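Local atomic coordinates of transcriptional regulator, MarR family (Silicibacter pomeroyi DSS-3, PDB entry 3BOQ), a protein that probably binds DNA and regulates transcription, as expected of a dimeric winged helix-turn-helix protein of the MarR family. Residues R37-E42 / N124-E129; K49-A54 / G70-T75. All blocks are in the same frame, centred on the assembly; numbering follows the deposited sequence.

Interaction 1. Residues R37-E42 / N124-E129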
loop_
_atom_site.group_PDB
_atom_site.type_symbol
_atom_site.label_atom_id
_atom_site.label_comp_id
_atom_site.label_asym_id
_atom_site.label_seq_id
_atom_site.Cartn_x
_atom_site.Cartn_y
_atom_site.Cartn_z
ATOM N N ARG B 37 8.036 -8.408 -6.515
ATOM C CA ARG B 37 8.315 -9.682 -7.188
ATOM C C ARG B 37 9.566 -9.600 -8.070
ATOM O O ARG B 37 10.348 -10.529 -8.070
ATOM C CB ARG B 37 7.089 -10.180 -7.983
ATOM C CG ARG B 37 7.393 -11.220 -9.089
ATOM C CD ARG B 37 6.113 -11.953 -9.555
ATOM N NE ARG B 37 6.389 -13.300 -10.087
ATOM C CZ ARG B 37 5.591 -14.363 -9.920
ATOM N NH1 ARG B 37 4.449 -14.258 -9.236
ATOM N NH2 ARG B 37 5.934 -15.543 -10.432
ATOM N N GLN B 38 9.754 -8.501 -8.803
ATOM C CA GLN B 38 10.983 -8.282 -9.593
ATOM C C GLN B 38 12.261 -7.998 -8.797
ATOM O O GLN B 38 13.328 -8.450 -9.167
ATOM C CB GLN B 38 10.784 -7.210 -10.662
ATOM C CG GLN B 38 9.868 -7.675 -11.753
ATOM C CD GLN B 38 9.848 -6.718 -12.908
ATOM O OE1 GLN B 38 10.824 -6.605 -13.654
ATOM N NE2 GLN B 38 8.731 -6.023 -13.077
ATOM N N LEU B 39 12.151 -7.238 -7.720
ATOM C CA LEU B 39 13.282 -6.966 -6.842
ATOM C C LEU B 39 13.780 -8.255 -6.179
ATOM O O LEU B 39 14.999 -8.444 -5.988
ATOM C CB LEU B 39 12.884 -5.928 -5.780
ATOM C CG LEU B 39 13.984 -5.123 -5.093
ATOM C CD1 LEU B 39 14.922 -4.392 -6.107
ATOM C CD2 LEU B 39 13.396 -4.181 -4.072
ATOM N N LEU B 40 12.833 -9.135 -5.851
ATOM C CA LEU B 40 13.135 -10.443 -5.269
ATOM C C LEU B 40 13.830 -11.330 -6.306
ATOM O O LEU B 40 14.911 -11.880 -6.033
ATOM C CB LEU B 40 11.889 -11.130 -4.668
ATOM C CG LEU B 40 11.683 -11.048 -3.139
ATOM C CD1 LEU B 40 10.258 -11.492 -2.680
ATOM C CD2 LEU B 40 12.731 -11.847 -2.369
ATOM N N ASP B 41 13.234 -11.444 -7.493
ATOM C CA ASP B 41 13.844 -12.211 -8.558
ATOM C C ASP B 41 15.269 -11.706 -8.833
ATOM O O ASP B 41 16.188 -12.510 -8.851
ATOM C CB ASP B 41 12.998 -12.239 -9.840
ATOM C CG ASP B 41 13.748 -12.881 -11.011
ATOM O OD1 ASP B 41 13.842 -14.141 -11.093
ATOM O OD2 ASP B 41 14.289 -12.123 -11.848
ATOM N N GLU B 42 15.469 -10.404 -9.010
ATOM C CA GLU B 42 16.807 -9.891 -9.355
ATOM C C GLU B 42 17.861 -9.862 -8.213
ATOM O O GLU B 42 19.037 -9.902 -8.474
ATOM C CB GLU B 42 16.689 -8.526 -10.051
ATOM C CG GLU B 42 15.641 -8.585 -11.168
ATOM C CD GLU B 42 15.718 -7.454 -12.193
ATOM O OE1 GLU B 42 16.756 -6.736 -12.241
ATOM O OE2 GLU B 42 14.724 -7.304 -12.965
ATOM N N ASN B 124 15.186 1.221 -9.002
ATOM C CA ASN B 124 14.907 2.375 -9.832
ATOM C C ASN B 124 14.760 2.025 -11.307
ATOM O O ASN B 124 14.000 2.677 -12.023
ATOM C CB ASN B 124 15.995 3.446 -9.656
ATOM C CG ASN B 124 16.033 4.024 -8.231
ATOM O OD1 ASN B 124 15.123 3.808 -7.435
ATOM N ND2 ASN B 124 17.086 4.751 -7.917
ATOM N N ARG B 125 15.498 1.023 -11.786
ATOM C CA ARG B 125 15.234 0.475 -13.105
ATOM C C ARG B 125 13.828 -0.202 -13.173
ATOM O O ARG B 125 13.073 0.033 -14.109
ATOM C CB ARG B 125 16.372 -0.480 -13.558
ATOM C CG ARG B 125 16.092 -1.118 -14.928
ATOM C CD ARG B 125 17.193 -2.025 -15.487
ATOM N NE ARG B 125 18.065 -2.573 -14.459
ATOM C CZ ARG B 125 17.768 -3.608 -13.668
ATOM N NH1 ARG B 125 16.594 -4.230 -13.769
ATOM N NH2 ARG B 125 18.648 -4.008 -12.757
ATOM N N ILE B 126 13.479 -1.027 -12.185
ATOM C CA ILE B 126 12.195 -1.751 -12.232
ATOM C C ILE B 126 11.022 -0.765 -12.213
ATOM O O ILE B 126 10.073 -0.886 -13.009
ATOM C CB ILE B 126 12.071 -2.833 -11.101
ATOM C CG1 ILE B 126 13.084 -3.977 -11.319
ATOM C CG2 ILE B 126 10.687 -3.442 -11.070
ATOM C CD1 ILE B 126 13.578 -4.594 -10.014
ATOM N N LEU B 127 11.109 0.216 -11.320
ATOM C CA LEU B 127 10.090 1.240 -11.192
ATOM C C LEU B 127 9.905 2.038 -12.504
ATOM O O LEU B 127 8.751 2.194 -12.998
ATOM C CB LEU B 127 10.385 2.148 -9.978
ATOM C CG LEU B 127 9.361 3.209 -9.555
ATOM C CD1 LEU B 127 8.023 2.608 -9.080
ATOM C CD2 LEU B 127 9.983 4.074 -8.458
ATOM N N ALA B 128 11.029 2.503 -13.064
ATOM C CA ALA B 128 11.072 3.164 -14.400
ATOM C C ALA B 128 10.411 2.306 -15.478
ATOM O O ALA B 128 9.540 2.782 -16.220
ATOM C CB ALA B 128 12.496 3.518 -14.805
ATOM N N GLU B 129 10.765 1.027 -15.513
ATOM C CA GLU B 129 10.123 0.072 -16.408
ATOM C C GLU B 129 8.621 -0.081 -16.153
ATOM O O GLU B 129 7.832 -0.092 -17.099
ATOM C CB GLU B 129 10.926 -1.244 -16.455
ATOM C CG GLU B 129 12.425 -0.985 -17.023
ATOM C CD GLU B 129 13.354 -2.221 -17.081
ATOM O OE1 GLU B 129 13.349 -3.108 -16.156
ATOM O OE2 GLU B 129 14.145 -2.296 -18.052
#

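Interaction 2. Residues K49-A54 / G70-T75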
loop_
_atom_site.group_PDB
_atom_site.type_symbol
_atom_site.label_atom_id
_atom_site.label_comp_id
_atom_site.label_asym_id
_atom_site.label_seq_id
_atom_site.Cartn_x
_atom_site.Cartn_y
_atom_site.Cartn_z
ATOM N N LYS B 49 12.256 -5.390 2.908
ATOM C CA LYS B 49 13.679 -5.467 3.242
ATOM C C LYS B 49 14.518 -4.335 2.666
ATOM O O LYS B 49 15.320 -3.705 3.377
ATOM C CB LYS B 49 14.246 -6.790 2.747
ATOM C CG LYS B 49 13.843 -7.996 3.593
ATOM C CD LYS B 49 14.754 -9.165 3.340
ATOM C CE LYS B 49 14.251 -10.344 4.073
ATOM N NZ LYS B 49 14.989 -11.557 3.654
ATOM N N PHE B 50 14.352 -4.106 1.364
ATOM C CA PHE B 50 14.994 -2.998 0.673
ATOM C C PHE B 50 14.655 -1.698 1.398
ATOM O O PHE B 50 15.552 -0.902 1.697
ATOM C CB PHE B 50 14.553 -2.935 -0.802
ATOM C CG PHE B 50 15.099 -1.740 -1.527
ATOM C CD1 PHE B 50 16.412 -1.739 -1.997
ATOM C CD2 PHE B 50 14.335 -0.579 -1.660
ATOM C CE1 PHE B 50 16.959 -0.619 -2.620
ATOM C CE2 PHE B 50 14.861 0.556 -2.295
ATOM C CZ PHE B 50 16.181 0.534 -2.785
ATOM N N ASP B 51 13.364 -1.497 1.692
ATOM C CA ASP B 51 12.918 -0.326 2.424
ATOM C C ASP B 51 13.658 -0.080 3.763
ATOM O O ASP B 51 14.165 1.032 3.990
ATOM C CB ASP B 51 11.398 -0.352 2.599
ATOM C CG ASP B 51 10.891 0.757 3.503
ATOM O OD1 ASP B 51 11.400 1.898 3.384
ATOM O OD2 ASP B 51 9.991 0.480 4.340
ATOM N N ALA B 52 13.726 -1.097 4.632
ATOM C CA ALA B 52 14.514 -1.014 5.874
ATOM C C ALA B 52 15.984 -0.654 5.638
ATOM O O ALA B 52 16.541 0.235 6.301
ATOM C CB ALA B 52 14.404 -2.314 6.669
HETATM N N MSE B 53 16.612 -1.340 4.689
HETATM C CA MSE B 53 18.032 -1.084 4.363
HETATM C C MSE B 53 18.321 0.343 3.876
HETATM O O MSE B 53 19.382 0.897 4.155
HETATM C CB MSE B 53 18.537 -2.093 3.348
HETATM C CG MSE B 53 18.494 -3.490 3.874
HETATM SE SE MSE B 53 18.843 -4.861 2.521
HETATM C CE MSE B 53 20.793 -4.541 2.250
ATOM N N ALA B 54 17.371 0.921 3.147
ATOM C CA ALA B 54 17.472 2.277 2.662
ATOM C C ALA B 54 17.563 3.279 3.810
ATOM O O ALA B 54 18.334 4.238 3.732
ATOM C CB ALA B 54 16.275 2.593 1.753
ATOM N N GLY B 70 10.001 4.048 12.704
ATOM C CA GLY B 70 9.446 5.377 12.418
ATOM C C GLY B 70 9.769 5.936 11.030
ATOM O O GLY B 70 9.009 6.821 10.501
ATOM N N ALA B 71 10.877 5.407 10.452
ATOM C CA ALA B 71 11.430 5.906 9.179
ATOM C C ALA B 71 11.061 5.031 7.969
ATOM O O ALA B 71 11.304 5.399 6.818
ATOM C CB ALA B 71 12.966 6.034 9.268
ATOM N N LEU B 72 10.513 3.851 8.233
ATOM C CA LEU B 72 10.076 2.933 7.192
ATOM C C LEU B 72 8.967 3.573 6.321
ATOM O O LEU B 72 8.028 4.201 6.825
ATOM C CB LEU B 72 9.578 1.632 7.839
ATOM C CG LEU B 72 10.410 0.343 7.849
ATOM C CD1 LEU B 72 11.905 0.536 8.106
ATOM C CD2 LEU B 72 9.805 -0.609 8.852
ATOM N N LYS B 73 9.099 3.413 5.004
ATOM C CA LYS B 73 8.086 3.939 4.082
ATOM C C LYS B 73 7.006 2.904 3.826
ATOM O O LYS B 73 5.911 3.249 3.479
ATOM C CB LYS B 73 8.724 4.395 2.760
ATOM C CG LYS B 73 9.279 5.803 2.807
ATOM C CD LYS B 73 10.804 5.815 2.796
ATOM C CE LYS B 73 11.338 7.263 2.870
ATOM N NZ LYS B 73 10.754 7.987 4.033
ATOM N N VAL B 74 7.360 1.627 3.939
ATOM C CA VAL B 74 6.390 0.548 3.899
ATOM C C VAL B 74 6.073 0.237 5.368
ATOM O O VAL B 74 6.985 0.088 6.185
ATOM C CB VAL B 74 6.956 -0.695 3.151
ATOM C CG1 VAL B 74 5.867 -1.767 3.014
ATOM C CG2 VAL B 74 7.509 -0.306 1.775
ATOM N N THR B 75 4.797 0.158 5.718
ATOM C CA THR B 75 4.397 -0.033 7.112
ATOM C C THR B 75 4.809 -1.399 7.700
ATOM O O THR B 75 4.460 -2.454 7.142
ATOM C CB THR B 75 2.891 0.082 7.244
ATOM O OG1 THR B 75 2.305 -1.141 6.783
ATOM C CG2 THR B 75 2.374 1.256 6.407
#

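Interaction 1. Residues R37-E42 / N124-E129
Glu42 OE1 takes both terminal nitrogens of Arg125: NH1 of Arg125 stands 2.9 Å from OE1 of Glu42, moderately straight at 155°, and NH2 adds a weak second bond. The carboxylate and guanidinium planes lie within 1° of each other, and NH1 arrives on the syn lone pair of OE1, so the salt bridge is an edge-on, coplanar one, although a single oxygen does the bonding. Arg125 gets there by a bend at chi3 that turns an otherwise extended chain toward the other helix.

Beside this polar clasp, Ile126 fills the space between the helices. Its CG2 methyl lies 3.8 Å from Gln38 CB and also touches CD and NE2 of the amide as the extended Gln38 chain slides past it, while CD1 reaches the backbone at Leu39 N and meets Leu39 CD1 at 4.1 Å. Cutting Ile126 back to an alanine is likely to open a gap between the helices and leave Gln38 and Leu39 CD1 without the branched chain that meets them here.

The axes of the two short segments approach to 10.2 Å, their N-to-C directions 141° apart and so nearer antiparallel than parallel, joining helix 12-43 to helix 110-130. Ile126 also packs on Leu35, Leu39 continues onto Leu47 and Phe50 of helix 47-58, and Leu127 rests on Trp21 of the second subunit.

Interaction 2. Residues K49-A54 / G70-T75
Asp51 swings CG anti to its own nitrogen (chi1 173°), which carries the carboxylate off helix 47-58 to the turn at Leu72-Val74, where two successive backbone N-H groups await it. Val74 turns its CG2 methyl against the same acid.

The two oxygens divide the work. OD1 of Asp51 accepts the N-H of Lys73 at 3.2 Å and 166°, met on the syn side and only slightly out of the carboxylate plane. OD2 of Asp51 takes the N-H of Val74 at 2.9 Å, almost as straight, but from well above that plane, 55° out of it. A weak bond from Lys73 N to OD2 makes the Lys73 N-H bifurcated. Gripped at both oxygens, the carboxylate has little freedom to rotate, and the two donors would probably favour its charged form. The ammonium of Lys73 is not in contact with it: the side chain bends at chi2 and chi4, and NZ stays 6.2 Å from Asp51 OD1.

Apolar groups close round the acid. Leu72 CG lies 3.5 Å from Asp51 OD2, Val74 CB comes equally near that oxygen, and Val74 CG2 packs against the CG carbon. At the next residue of the helix, Leu72 CD1 touches Ala52, 3.8 Å from its CA and a little farther from its CB.

Side-chain-to-backbone hydrogen bonds thus join helix 47-58 to the loop that follows helix 65-71 and leads to helix 79-88. In the winged helix-turn-helix fold of MarR proteins, that link is the turn of the helix-turn-helix, and helix 79-88 is probably the recognition helix. Ala52 also packs on Leu82 and Leu86 of helix 79-88, while Lys73 touches Leu22 of the second subunit.

Interaction 1 joins helices 12-43 and 110-130, which in MarR proteins probably belong to the dimerisation region, whereas interaction 2 lies within the helix-turn-helix region. Their centres are 16 Å apart, and the join between them is made by packing: Leu39 CD2 of segment 37-42 lies 3.7 Å from Phe50 CB of segment 49-54. Along the chain, interaction 2 is nested inside the long loop closed by interaction 1. The ring of Phe50 then stacks with His123 of helix 110-130, the helix that supplies one side of interaction 1. Both contacts also reach the second subunit, Leu127 of segment 124-129 packing on its Trp21 and Lys73 of segment 70-75 on its Leu22.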